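Glycoside Hydrolase (Bacteroides uniformis, PDB 5TA0) probably hydrolyses agarose, cutting glycosidic bonds within chains of alternating galactose and 3,6-anhydrogalactose. Local coordinates at residues A[275-289]-A[319-333]. Residues are numbered along the deposited sequence; the frame is centred on the assembly and turned at random. Where two conformers were deposited one is given.
Sequences MDFFTIHLYDFPCKD and KPLMISQYSAQTHDY. With GAL (beta-D-galactopyranose), chain C; AAL (3,6-anhydro-alpha-L-galactopyranose), chain B; GAL (beta-D-galactopyranose), chain D; EDO (1,2-ethanediol), chain L.
His-331 turns the edge of its ring into the face of Phe-285 where the two segments leave the sheet. Its CB lies 3.4 Å from Cys-287 O. The ring then leaves CB beside its own backbone N (chi1 -61°), and Lys-288 CG crosses over the centre of one imidazole face, a CH-pi contact, while Gln-329 CG lies nearer the rim of the opposite face. His-331 ND1 meets a water, 2.9 Å away, that also bridges Cys-287 N and Gln-329 O. His-331 CE1 drives into the middle of the Phe-285 face, an edge-to-face pair with the two ring planes at 85°. CD2 faces the sugar, nearest O1 and C2 of galactose C. At the tip, His-331 NE2 donates to O4 of galactose C over 2.9 Å. That hydroxyl in turn donates to Gln-329 OE1 at 2.8 Å, and Gln-329 NE2 reaches O3, so both sugar oxygens are gripped.

Deeper in, Gln-325 CB sits over the His-281 ring, 3.6 Å from its centroid, and Ser-324 OG receives His-281 NE2 in the ring plane. Glu-203 holds His-281 ND1 and Glu-199 takes Ser-324 OG, tying the pair to strand 197-199 and the loop after it. At the far end Lys-319 lays CG over the Phe-278 face, then bends back so that NZ donates to Met-275 O (2.8 Å).

Parallel backbone ladders join 277-285 to 321-326, with helix 298-315 connecting them: a beta-alpha-beta unit of an eight-stranded alpha/beta barrel, with the bound agaro-oligosaccharide at the strands' C-terminal ends.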
loop_
_atom_site.group_PDB
_atom_site.type_symbol
_atom_site.label_atom_id
_atom_site.label_comp_id
_atom_site.label_asym_id
_atom_site.label_seq_id
_atom_site.Cartn_x
_atom_site.Cartn_y
_atom_site.Cartn_z
ATOM N N MET A 275 5.808 18.191 2.077
ATOM C CA MET A 275 5.823 16.772 2.428
ATOM C C MET A 275 6.972 16.070 1.712
ATOM O O MET A 275 7.175 16.250 0.500
ATOM C CB MET A 275 4.517 16.114 2.041
ATOM C CG MET A 275 3.262 16.641 2.768
ATOM S SD MET A 275 3.246 16.470 4.576
ATOM C CE MET A 275 3.904 18.067 5.076
ATOM N N ASP A 276 7.711 15.237 2.443
ATOM C CA ASP A 276 8.681 14.310 1.812
ATOM C C ASP A 276 8.032 13.120 1.145
ATOM O O ASP A 276 8.604 12.530 0.236
ATOM C CB ASP A 276 9.715 13.854 2.832
ATOM C CG ASP A 276 10.455 15.025 3.427
ATOM O OD1 ASP A 276 11.247 15.675 2.687
ATOM O OD2 ASP A 276 10.229 15.354 4.591
ATOM N N PHE A 277 6.867 12.705 1.647
ATOM C CA PHE A 277 6.151 11.575 1.070
ATOM C C PHE A 277 4.663 11.785 1.307
ATOM O O PHE A 277 4.264 12.567 2.193
ATOM C CB PHE A 277 6.646 10.227 1.661
ATOM C CG PHE A 277 6.410 10.054 3.130
ATOM C CD1 PHE A 277 7.318 10.569 4.065
ATOM C CD2 PHE A 277 5.291 9.382 3.602
ATOM C CE1 PHE A 277 7.107 10.416 5.428
ATOM C CE2 PHE A 277 5.088 9.233 4.956
ATOM C CZ PHE A 277 5.981 9.754 5.868
ATOM N N PHE A 278 3.865 11.131 0.464
ATOM C CA PHE A 278 2.410 11.062 0.623
ATOM C C PHE A 278 2.071 9.725 1.234
ATOM O O PHE A 278 2.795 8.746 1.010
ATOM C CB PHE A 278 1.720 11.262 -0.715
ATOM C CG PHE A 278 1.781 12.678 -1.238
ATOM C CD1 PHE A 278 2.017 13.780 -0.400
ATOM C CD2 PHE A 278 1.621 12.937 -2.597
ATOM C CE1 PHE A 278 2.029 15.079 -0.915
ATOM C CE2 PHE A 278 1.637 14.209 -3.092
ATOM C CZ PHE A 278 1.849 15.294 -2.266
ATOM N N THR A 279 0.987 9.671 1.997
ATOM C CA THR A 279 0.595 8.441 2.655
ATOM C C THR A 279 -0.925 8.294 2.687
ATOM O O THR A 279 -1.655 9.287 2.966
ATOM C CB THR A 279 1.244 8.312 4.052
ATOM O OG1 THR A 279 0.752 7.112 4.668
ATOM C CG2 THR A 279 0.960 9.493 4.929
ATOM N N ILE A 280 -1.385 7.082 2.358
ATOM C CA ILE A 280 -2.793 6.721 2.323
ATOM C C ILE A 280 -2.977 5.337 2.904
ATOM O O ILE A 280 -2.022 4.569 3.038
ATOM C CB ILE A 280 -3.383 6.777 0.910
ATOM C CG1 ILE A 280 -2.692 5.782 -0.041
ATOM C CG2 ILE A 280 -3.318 8.192 0.351
ATOM C CD1 ILE A 280 -3.255 5.765 -1.454
ATOM N N HIS A 281 -4.219 5.009 3.244
ATOM C CA HIS A 281 -4.651 3.660 3.563
ATOM C C HIS A 281 -5.568 3.139 2.491
ATOM O O HIS A 281 -6.338 3.884 1.930
ATOM C CB HIS A 281 -5.338 3.659 4.927
ATOM C CG HIS A 281 -4.405 4.017 6.038
ATOM N ND1 HIS A 281 -4.828 4.286 7.319
ATOM C CD2 HIS A 281 -3.055 4.145 6.053
ATOM C CE1 HIS A 281 -3.781 4.555 8.085
ATOM N NE2 HIS A 281 -2.696 4.454 7.342
ATOM N N LEU A 282 -5.471 1.847 2.185
ATOM C CA LEU A 282 -6.274 1.236 1.098
ATOM C C LEU A 282 -6.915 -0.054 1.580
ATOM O O LEU A 282 -6.230 -1.073 1.757
ATOM C CB LEU A 282 -5.398 0.977 -0.133
ATOM C CG LEU A 282 -4.941 2.226 -0.870
ATOM C CD1 LEU A 282 -3.866 1.858 -1.869
ATOM C CD2 LEU A 282 -6.106 2.939 -1.545
ATOM N N TYR A 283 -8.232 -0.020 1.743
ATOM C CA TYR A 283 -8.964 -1.188 2.187
ATOM C C TYR A 283 -10.060 -1.585 1.212
ATOM O O TYR A 283 -10.903 -0.771 0.808
ATOM C CB TYR A 283 -9.569 -0.921 3.536
ATOM C CG TYR A 283 -8.600 -0.966 4.681
ATOM C CD1 TYR A 283 -8.087 -2.158 5.129
ATOM C CD2 TYR A 283 -8.250 0.176 5.350
ATOM C CE1 TYR A 283 -7.238 -2.208 6.212
ATOM C CE2 TYR A 283 -7.412 0.138 6.441
ATOM C CZ TYR A 283 -6.899 -1.059 6.870
ATOM O OH TYR A 283 -6.081 -1.091 7.989
ATOM N N ASP A 284 -10.046 -2.861 0.856
ATOM C CA ASP A 284 -11.171 -3.495 0.165
ATOM C C ASP A 284 -12.302 -3.676 1.170
ATOM O O ASP A 284 -12.066 -3.873 2.361
ATOM C CB ASP A 284 -10.769 -4.896 -0.316
ATOM C CG ASP A 284 -9.917 -4.892 -1.591
ATOM O OD1 ASP A 284 -9.993 -3.935 -2.393
ATOM O OD2 ASP A 284 -9.213 -5.900 -1.797
ATOM N N PHE A 285 -13.518 -3.630 0.652
ATOM C CA PHE A 285 -14.728 -3.952 1.440
ATOM C C PHE A 285 -15.388 -5.227 0.884
ATOM O O PHE A 285 -16.348 -5.155 0.101
ATOM C CB PHE A 285 -15.759 -2.811 1.436
ATOM C CG PHE A 285 -15.384 -1.552 2.190
ATOM C CD1 PHE A 285 -14.266 -1.422 2.989
ATOM C CD2 PHE A 285 -16.249 -0.468 2.115
ATOM C CE1 PHE A 285 -14.025 -0.240 3.685
ATOM C CE2 PHE A 285 -16.011 0.717 2.784
ATOM C CZ PHE A 285 -14.899 0.821 3.583
ATOM N N PRO A 286 -14.907 -6.410 1.281
ATOM C CA PRO A 286 -15.519 -7.657 0.774
ATOM C C PRO A 286 -16.897 -7.975 1.323
ATOM O O PRO A 286 -17.571 -8.829 0.747
ATOM C CB PRO A 286 -14.524 -8.730 1.201
ATOM C CG PRO A 286 -13.862 -8.136 2.415
ATOM C CD PRO A 286 -13.716 -6.691 2.105
ATOM N N CYS A 287 -17.320 -7.326 2.392
ATOM C CA CYS A 287 -18.588 -7.695 3.042
ATOM C C CYS A 287 -19.098 -6.554 3.915
ATOM O O CYS A 287 -18.929 -6.566 5.128
ATOM C CB CYS A 287 -18.401 -8.972 3.854
ATOM S SG CYS A 287 -17.067 -8.942 5.057
ATOM N N LYS A 288 -19.673 -5.554 3.261
ATOM C CA LYS A 288 -20.276 -4.417 3.953
ATOM C C LYS A 288 -21.773 -4.490 3.718
ATOM O O LYS A 288 -22.265 -4.136 2.638
ATOM C CB LYS A 288 -19.706 -3.090 3.462
ATOM C CG LYS A 288 -20.193 -1.892 4.267
ATOM C CD LYS A 288 -19.517 -0.614 3.829
ATOM C CE LYS A 288 -19.914 0.562 4.691
ATOM N NZ LYS A 288 -21.321 0.982 4.468
ATOM N N ASP A 289 -22.482 -4.996 4.722
ATOM C CA ASP A 289 -23.927 -5.276 4.608
ATOM C C ASP A 289 -24.214 -6.127 3.358
ATOM O O ASP A 289 -25.133 -5.820 2.575
ATOM C CB ASP A 289 -24.748 -3.978 4.579
ATOM C CG ASP A 289 -24.554 -3.126 5.816
ATOM O OD1 ASP A 289 -24.625 -3.663 6.947
ATOM O OD2 ASP A 289 -24.357 -1.904 5.652
ATOM N N LYS A 319 5.559 12.379 -5.909
ATOM C CA LYS A 319 6.034 12.254 -4.541
ATOM C C LYS A 319 6.058 10.775 -4.138
ATOM O O LYS A 319 5.129 10.044 -4.467
ATOM C CB LYS A 319 5.038 13.011 -3.664
ATOM C CG LYS A 319 5.485 13.243 -2.246
ATOM C CD LYS A 319 6.508 14.360 -2.136
ATOM C CE LYS A 319 5.946 15.732 -2.481
ATOM N NZ LYS A 319 6.939 16.812 -2.203
ATOM N N PRO A 320 7.090 10.310 -3.400
ATOM C CA PRO A 320 7.050 8.917 -2.938
ATOM C C PRO A 320 5.753 8.640 -2.169
ATOM O O PRO A 320 5.324 9.485 -1.382
ATOM C CB PRO A 320 8.265 8.790 -2.020
ATOM C CG PRO A 320 9.198 9.882 -2.453
ATOM C CD PRO A 320 8.309 11.009 -2.935
ATOM N N LEU A 321 5.167 7.478 -2.410
ATOM C CA LEU A 321 3.884 7.109 -1.810
ATOM C C LEU A 321 4.077 5.986 -0.790
ATOM O O LEU A 321 4.707 4.947 -1.102
ATOM C CB LEU A 321 2.893 6.660 -2.878
ATOM C CG LEU A 321 1.479 6.280 -2.408
ATOM C CD1 LEU A 321 0.740 7.487 -1.848
ATOM C CD2 LEU A 321 0.678 5.650 -3.541
ATOM N N MET A 322 3.532 6.184 0.398
ATOM C CA MET A 322 3.461 5.187 1.435
ATOM C C MET A 322 2.028 4.699 1.564
ATOM O O MET A 322 1.089 5.494 1.511
ATOM C CB MET A 322 3.889 5.817 2.754
ATOM C CG MET A 322 3.611 4.970 3.983
ATOM S SD MET A 322 4.169 5.725 5.527
ATOM C CE MET A 322 5.942 5.627 5.292
ATOM N N ILE A 323 1.865 3.399 1.749
ATOM C CA ILE A 323 0.564 2.808 2.095
ATOM C C ILE A 323 0.740 2.171 3.463
ATOM O O ILE A 323 1.159 1.024 3.590
ATOM C CB ILE A 323 0.026 1.848 1.010
ATOM C CG1 ILE A 323 0.053 2.506 -0.387
ATOM C CG2 ILE A 323 -1.409 1.473 1.314
ATOM C CD1 ILE A 323 1.277 2.176 -1.181
ATOM N N SER A 324 0.458 2.934 4.535
ATOM C CA SER A 324 0.866 2.479 5.850
ATOM C C SER A 324 -0.094 1.486 6.516
ATOM O O SER A 324 0.248 0.916 7.542
ATOM C CB SER A 324 1.131 3.639 6.787
ATOM O OG SER A 324 0.050 4.530 6.866
ATOM N N GLN A 325 -1.273 1.322 5.925
ATOM C CA GLN A 325 -2.231 0.246 6.270
ATOM C C GLN A 325 -2.963 -0.167 5.009
ATOM O O GLN A 325 -3.508 0.701 4.326
ATOM C CB GLN A 325 -3.295 0.699 7.267
ATOM C CG GLN A 325 -2.794 1.044 8.669
ATOM C CD GLN A 325 -3.892 1.569 9.581
ATOM O OE1 GLN A 325 -5.110 1.273 9.393
ATOM N NE2 GLN A 325 -3.496 2.319 10.579
ATOM N N TYR A 326 -3.009 -1.459 4.723
ATOM C CA TYR A 326 -3.839 -1.953 3.624
ATOM C C TYR A 326 -4.258 -3.381 3.872
ATOM O O TYR A 326 -3.628 -4.092 4.643
ATOM C CB TYR A 326 -3.129 -1.836 2.282
ATOM C CG TYR A 326 -2.015 -2.817 1.973
ATOM C CD1 TYR A 326 -2.276 -3.988 1.266
ATOM C CD2 TYR A 326 -0.684 -2.536 2.296
ATOM C CE1 TYR A 326 -1.273 -4.869 0.914
ATOM C CE2 TYR A 326 0.341 -3.434 1.965
ATOM C CZ TYR A 326 0.045 -4.567 1.244
ATOM O OH TYR A 326 1.020 -5.461 0.836
ATOM N N SER A 327 -5.323 -3.742 3.170
ATOM C CA SER A 327 -5.849 -5.113 2.928
ATOM C C SER A 327 -7.369 -5.009 2.845
ATOM O O SER A 327 -7.842 -4.392 1.901
ATOM C CB SER A 327 -5.311 -6.237 3.830
ATOM O OG SER A 327 -5.741 -6.069 5.154
ATOM N N ALA A 328 -8.095 -5.651 3.759
ATOM C CA ALA A 328 -9.570 -5.594 3.752
ATOM C C ALA A 328 -10.071 -5.114 5.106
ATOM O O ALA A 328 -9.450 -5.369 6.154
ATOM C CB ALA A 328 -10.156 -6.962 3.453
ATOM N N GLN A 329 -11.193 -4.411 5.078
ATOM C CA GLN A 329 -11.990 -4.185 6.270
ATOM C C GLN A 329 -13.183 -5.118 6.132
ATOM O O GLN A 329 -13.853 -5.076 5.109
ATOM C CB GLN A 329 -12.421 -2.726 6.357
ATOM C CG GLN A 329 -13.328 -2.473 7.540
ATOM C CD GLN A 329 -13.520 -1.028 7.901
ATOM O OE1 GLN A 329 -13.110 -0.113 7.173
ATOM N NE2 GLN A 329 -14.202 -0.816 9.052
ATOM N N THR A 330 -13.449 -5.905 7.161
ATOM C CA THR A 330 -14.419 -7.005 7.069
ATOM C C THR A 330 -15.679 -6.711 7.914
ATOM O O THR A 330 -15.947 -7.386 8.883
ATOM C CB THR A 330 -13.777 -8.348 7.472
ATOM O OG1 THR A 330 -13.268 -8.280 8.801
ATOM C CG2 THR A 330 -12.632 -8.738 6.515
ATOM N N HIS A 331 -16.454 -5.721 7.502
ATOM C CA HIS A 331 -17.538 -5.171 8.361
ATOM C C HIS A 331 -18.457 -6.258 8.902
ATOM O O HIS A 331 -18.721 -6.302 10.088
ATOM C CB HIS A 331 -18.423 -4.221 7.597
ATOM C CG HIS A 331 -17.706 -3.033 7.075
ATOM N ND1 HIS A 331 -16.981 -3.068 5.907
ATOM C CD2 HIS A 331 -17.598 -1.777 7.553
ATOM C CE1 HIS A 331 -16.444 -1.881 5.695
ATOM N NE2 HIS A 331 -16.791 -1.082 6.685
ATOM N N ASP A 332 -18.925 -7.127 8.010
ATOM C CA ASP A 332 -19.920 -8.136 8.406
ATOM C C ASP A 332 -19.355 -9.193 9.336
ATOM O O ASP A 332 -20.123 -9.981 9.906
ATOM C CB ASP A 332 -20.555 -8.809 7.176
ATOM C CG ASP A 332 -21.383 -7.840 6.312
ATOM O OD1 ASP A 332 -21.659 -6.712 6.742
ATOM O OD2 ASP A 332 -21.721 -8.220 5.168
ATOM N N TYR A 333 -18.032 -9.231 9.534
ATOM C CA TYR A 333 -17.382 -10.158 10.448
ATOM C C TYR A 333 -16.699 -9.486 11.637
ATOM O O TYR A 333 -16.072 -10.152 12.432
ATOM C CB TYR A 333 -16.355 -10.999 9.682
ATOM C CG TYR A 333 -16.996 -12.041 8.829
ATOM C CD1 TYR A 333 -17.478 -11.749 7.561
ATOM C CD2 TYR A 333 -17.133 -13.336 9.296
ATOM C CE1 TYR A 333 -18.097 -12.730 6.789
ATOM C CE2 TYR A 333 -17.730 -14.318 8.539
ATOM C CZ TYR A 333 -18.225 -14.011 7.299
ATOM O OH TYR A 333 -18.807 -15.041 6.553
HETATM C C1 GAL C . -18.634 1.988 8.493
HETATM C C2 GAL C . -17.502 1.490 9.367
HETATM C C3 GAL C . -16.274 2.389 9.257
HETATM C C4 GAL C . -15.918 2.637 7.797
HETATM C C5 GAL C . -17.141 3.159 7.055
HETATM C C6 GAL C . -16.825 3.490 5.610
HETATM O O1 GAL C . -19.751 1.078 8.495
HETATM O O2 GAL C . -17.893 1.463 10.738
HETATM O O3 GAL C . -15.237 1.726 9.987
HETATM O O4 GAL C . -15.474 1.427 7.166
HETATM O O5 GAL C . -18.165 2.157 7.146
HETATM O O6 GAL C . -17.988 4.010 4.963
HETATM C C1 AAL B . -14.161 2.567 10.409
HETATM C C2 AAL B . -13.733 2.095 11.797
HETATM C C3 AAL B . -12.372 2.672 12.092
HETATM C C4 AAL B . -11.359 2.216 11.079
HETATM C C5 AAL B . -11.811 3.050 9.915
HETATM C C6 AAL B . -11.973 4.408 10.555
HETATM O O2 AAL B . -13.670 0.663 11.856
HETATM O O3 AAL B . -12.424 4.098 11.892
HETATM O O4 AAL B . -10.085 2.656 11.490
HETATM O O5 AAL B . -13.065 2.521 9.478
HETATM C C1 GAL D . -9.165 1.585 11.715
HETATM C C2 GAL D . -7.913 2.299 12.200
HETATM C C3 GAL D . -6.930 1.406 12.936
HETATM C C4 GAL D . -7.609 0.319 13.763
HETATM C C5 GAL D . -8.725 -0.365 13.023
HETATM C C6 GAL D . -9.474 -1.449 13.821
HETATM O O2 GAL D . -7.222 2.852 11.089
HETATM O O3 GAL D . -6.241 2.322 13.800
HETATM O O4 GAL D . -8.128 0.935 14.955
HETATM O O5 GAL D . -9.658 0.662 12.691
HETATM O O6 GAL D . -8.638 -2.559 14.196
HETATM C C1 EDO L . 10.882 19.376 1.704
HETATM O O1 EDO L . 11.327 18.416 2.664
HETATM C C2 EDO L . 9.881 18.701 0.784
HETATM O O2 EDO L . 10.349 17.425 0.341
HETATM O O HOH W 1 -16.329 -5.125 3.967
#